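Conserved hypothetical protein (Staphylococcus aureus subsp. aureus, PDB 2AP3) is of unknown function but is probably a lipoprotein that binds the cell wall, built as a long bundle of helices. Local coordinates at residues K36-K41 against L79-K84. Numbering follows the deposited sequence.
Sequences KTVGKK and LKEFEK
Val38 faces Glu81 where two helical turns run antiparallel, their local axes 9.0 Å apart at closest approach and 168° between directions, with the two CA atoms 6.3 Å from each other. Val38 and Glu81 carry most of the contact, and the two methyls of the valine have separate jobs. Val38 CG1, set anti to the backbone N, packs against the main chain of the other helix, 3.6 Å from the carbonyl O of Glu81. Val38 CG2 meets the base of Lys84, lying 3.6 Å from Lys84 CB. Glu81 comes back past the valine in the opposite direction: its chain bends at chi2 (57°), which lays the carboxylate over the backbone of helix 33-50, with Glu81 OE2 3.6 Å from Val38 CA. Glu81 OE2 also lies 3.7 Å from Lys41 CB, resting against carbon atoms of both residues, and no hydrogen bond spans the two segments. The other oxygen is held within its own helix: Lys84 brings NZ to 2.9 Å from Glu81 OE1, a salt bridge on the syn side, 21° out of the carboxylate plane, that probably helps hold the carboxylate beside Val38. The end of Lys41 leads away, yet Lys41 NZ, 5.4 Å from Glu81 OE2, probably adds a longer-range attraction. Val38 thus meets the carboxylate and aliphatic carbons of its partners, while the amines of Lys41 and Lys84 lie toward the outside. Further inward, Phe82 turns from this seam to Tyr136 and Ala133 of helix 109-150 while also touching Ile42, joining the helical hairpin of the consecutive helices 33-50 and 61-96 to the rest of the bundle.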
ATOM      1  N   LYS A  36      -0.355   0.807   8.945  1.00 20.37           N
ATOM      2  CA  LYS A  36      -0.155   2.164   9.443  1.00 19.95           C
ATOM      3  C   LYS A  36       1.188   2.313  10.174  1.00 19.13           C
ATOM      4  O   LYS A  36       1.897   3.306  10.000  1.00 18.62           O
ATOM      5  CB  LYS A  36      -1.310   2.590  10.357  1.00 20.71           C
ATOM      6  CG  LYS A  36      -2.619   2.846   9.619  1.00 24.39           C
ATOM      7  CD  LYS A  36      -2.537   4.053   8.689  1.00 26.62           C
ATOM      8  CE  LYS A  36      -3.933   4.467   8.225  1.00 29.44           C
ATOM      9  NZ  LYS A  36      -3.876   5.434   7.093  1.00 31.01           N
ATOM     10  N   THR A  37       1.557   1.298  10.955  1.00 18.61           N
ATOM     11  CA  THR A  37       2.831   1.298  11.685  1.00 18.42           C
ATOM     12  C   THR A  37       3.995   1.265  10.702  1.00 17.31           C
ATOM     13  O   THR A  37       4.999   1.982  10.880  1.00 16.42           O
ATOM     14  CB  THR A  37       2.908   0.078  12.631  1.00 19.01           C
ATOM     15  OG1 THR A  37       1.798   0.124  13.533  1.00 22.38           O
ATOM     16  CG2 THR A  37       4.200   0.104  13.465  1.00 19.46           C
ATOM     17  N   VAL A  38       3.864   0.455   9.654  1.00 16.54           N
ATOM     18  CA  VAL A  38       4.882   0.445   8.576  1.00 15.89           C
ATOM     19  C   VAL A  38       5.076   1.847   7.976  1.00 15.92           C
ATOM     20  O   VAL A  38       6.203   2.325   7.792  1.00 15.70           O
ATOM     21  CB  VAL A  38       4.485  -0.547   7.445  1.00 16.63           C
ATOM     22  CG1 VAL A  38       5.382  -0.361   6.227  1.00 17.09           C
ATOM     23  CG2 VAL A  38       4.511  -1.983   7.976  1.00 18.70           C
ATOM     24  N   GLY A  39       3.974   2.508   7.647  1.00 15.91           N
ATOM     25  CA  GLY A  39       4.033   3.870   7.123  1.00 15.16           C
ATOM     26  C   GLY A  39       4.753   4.833   8.036  1.00 13.87           C
ATOM     27  O   GLY A  39       5.544   5.645   7.563  1.00 14.72           O
ATOM     28  N   LYS A  40       4.488   4.745   9.339  1.00 14.27           N
ATOM     29  CA  LYS A  40       5.209   5.602  10.292  1.00 13.43           C
ATOM     30  C   LYS A  40       6.706   5.296  10.318  1.00 13.49           C
ATOM     31  O   LYS A  40       7.534   6.200  10.354  1.00 13.65           O
ATOM     32  CB  LYS A  40       4.616   5.487  11.687  1.00 13.78           C
ATOM     33  CG  LYS A  40       3.250   6.118  11.785  1.00 14.47           C
ATOM     34  CD  LYS A  40       2.680   5.914  13.178  1.00 18.02           C
ATOM     35  CE  LYS A  40       1.208   6.287  13.231  1.00 20.02           C
ATOM     36  NZ  LYS A  40       0.761   6.326  14.663  1.00 20.11           N
ATOM     37  N   LYS A  41       7.050   4.008  10.282  1.00 13.64           N
ATOM     38  CA  LYS A  41       8.454   3.611  10.368  1.00 13.17           C
ATOM     39  C   LYS A  41       9.195   4.044   9.097  1.00 11.95           C
ATOM     40  O   LYS A  41      10.321   4.530   9.159  1.00 12.84           O
ATOM     41  CB  LYS A  41       8.557   2.101  10.558  1.00 13.78           C
ATOM     42  CG  LYS A  41       8.118   1.648  11.947  1.00 17.44           C
ATOM     43  CD  LYS A  41       9.166   1.894  13.009  1.00 22.14           C
ATOM     44  CE  LYS A  41       8.567   1.783  14.413  1.00 25.71           C
ATOM     45  NZ  LYS A  41       7.800   0.528  14.668  1.00 29.32           N
ATOM     46  N   LEU A  79      13.005  -0.743   2.193  1.00 10.99           N
ATOM     47  CA  LEU A  79      12.464  -1.920   1.526  1.00 11.47           C
ATOM     48  C   LEU A  79      12.107  -3.048   2.496  1.00 12.02           C
ATOM     49  O   LEU A  79      11.068  -3.727   2.333  1.00 11.76           O
ATOM     50  CB  LEU A  79      13.467  -2.427   0.491  1.00 11.36           C
ATOM     51  CG  LEU A  79      13.639  -1.531  -0.726  1.00  9.99           C
ATOM     52  CD1 LEU A  79      14.910  -1.886  -1.506  1.00 13.70           C
ATOM     53  CD2 LEU A  79      12.379  -1.574  -1.660  1.00 12.13           C
ATOM     54  N   LYS A  80      12.938  -3.257   3.505  1.00 11.18           N
ATOM     55  CA  LYS A  80      12.686  -4.326   4.468  1.00 12.69           C
ATOM     56  C   LYS A  80      11.399  -4.009   5.246  1.00 12.01           C
ATOM     57  O   LYS A  80      10.508  -4.872   5.408  1.00 12.95           O
ATOM     58  CB  LYS A  80      13.878  -4.477   5.406  1.00 13.08           C
ATOM     59  CG  LYS A  80      13.745  -5.593   6.448  1.00 16.75           C
ATOM     60  CD  LYS A  80      13.492  -6.954   5.797  1.00 18.45           C
ATOM     61  CE  LYS A  80      14.690  -7.383   4.944  1.00 21.12           C
ATOM     62  NZ  LYS A  80      14.490  -8.689   4.219  1.00 24.80           N
ATOM     63  N   GLU A  81      11.277  -2.774   5.727  1.00 12.36           N
ATOM     64  CA  GLU A  81      10.059  -2.389   6.427  1.00 12.95           C
ATOM     65  C   GLU A  81       8.838  -2.540   5.513  1.00 12.48           C
ATOM     66  O   GLU A  81       7.786  -3.035   5.938  1.00 13.11           O
ATOM     67  CB  GLU A  81      10.209  -0.957   6.984  1.00 13.46           C
ATOM     68  CG  GLU A  81       9.102  -0.512   7.924  1.00 16.73           C
ATOM     69  CD  GLU A  81       8.897  -1.406   9.149  1.00 18.88           C
ATOM     70  OE1 GLU A  81       9.854  -2.042   9.671  1.00 20.44           O
ATOM     71  OE2 GLU A  81       7.750  -1.428   9.621  1.00 24.06           O
ATOM     72  N   PHE A  82       8.968  -2.166   4.236  1.00 11.79           N
ATOM     73  CA  PHE A  82       7.835  -2.274   3.317  1.00 12.54           C
ATOM     74  C   PHE A  82       7.353  -3.715   3.120  1.00 13.25           C
ATOM     75  O   PHE A  82       6.182  -3.933   2.845  1.00 13.43           O
ATOM     76  CB  PHE A  82       8.154  -1.597   1.994  1.00 12.79           C
ATOM     77  CG  PHE A  82       6.997  -1.512   1.054  1.00 13.11           C
ATOM     78  CD1 PHE A  82       5.912  -0.693   1.341  1.00 14.01           C
ATOM     79  CD2 PHE A  82       6.982  -2.246  -0.109  1.00 12.06           C
ATOM     80  CE1 PHE A  82       4.843  -0.607   0.445  1.00 15.07           C
ATOM     81  CE2 PHE A  82       5.910  -2.178  -1.012  1.00 14.29           C
ATOM     82  CZ  PHE A  82       4.840  -1.353  -0.711  1.00 14.47           C
ATOM     83  N   GLU A  83       8.248  -4.688   3.287  1.00 14.34           N
ATOM     84  CA  GLU A  83       7.852  -6.110   3.195  1.00 14.79           C
ATOM     85  C   GLU A  83       6.668  -6.399   4.111  1.00 15.04           C
ATOM     86  O   GLU A  83       5.808  -7.215   3.762  1.00 15.87           O
ATOM     87  CB  GLU A  83       8.995  -7.031   3.610  1.00 15.16           C
ATOM     88  CG  GLU A  83      10.160  -7.041   2.634  1.00 14.88           C
ATOM     89  CD  GLU A  83      11.229  -8.085   2.989  1.00 16.60           C
ATOM     90  OE1 GLU A  83      10.879  -9.150   3.573  1.00 22.96           O
ATOM     91  OE2 GLU A  83      12.412  -7.849   2.697  1.00 17.61           O
ATOM     92  N   LYS A  84       6.661  -5.787   5.298  1.00 14.91           N
ATOM     93  CA  LYS A  84       5.573  -6.009   6.256  1.00 15.21           C
ATOM     94  C   LYS A  84       4.223  -5.576   5.668  1.00 16.34           C
ATOM     95  O   LYS A  84       3.204  -6.230   5.908  1.00 15.66           O
ATOM     96  CB  LYS A  84       5.847  -5.308   7.592  1.00 16.47           C
ATOM     97  CG  LYS A  84       7.061  -5.840   8.345  1.00 18.31           C
ATOM     98  CD  LYS A  84       7.394  -4.894   9.488  1.00 20.13           C
ATOM     99  CE  LYS A  84       8.696  -5.245  10.173  1.00 21.53           C
ATOM    100  NZ  LYS A  84       9.025  -4.304  11.302  1.00 22.39           N
TER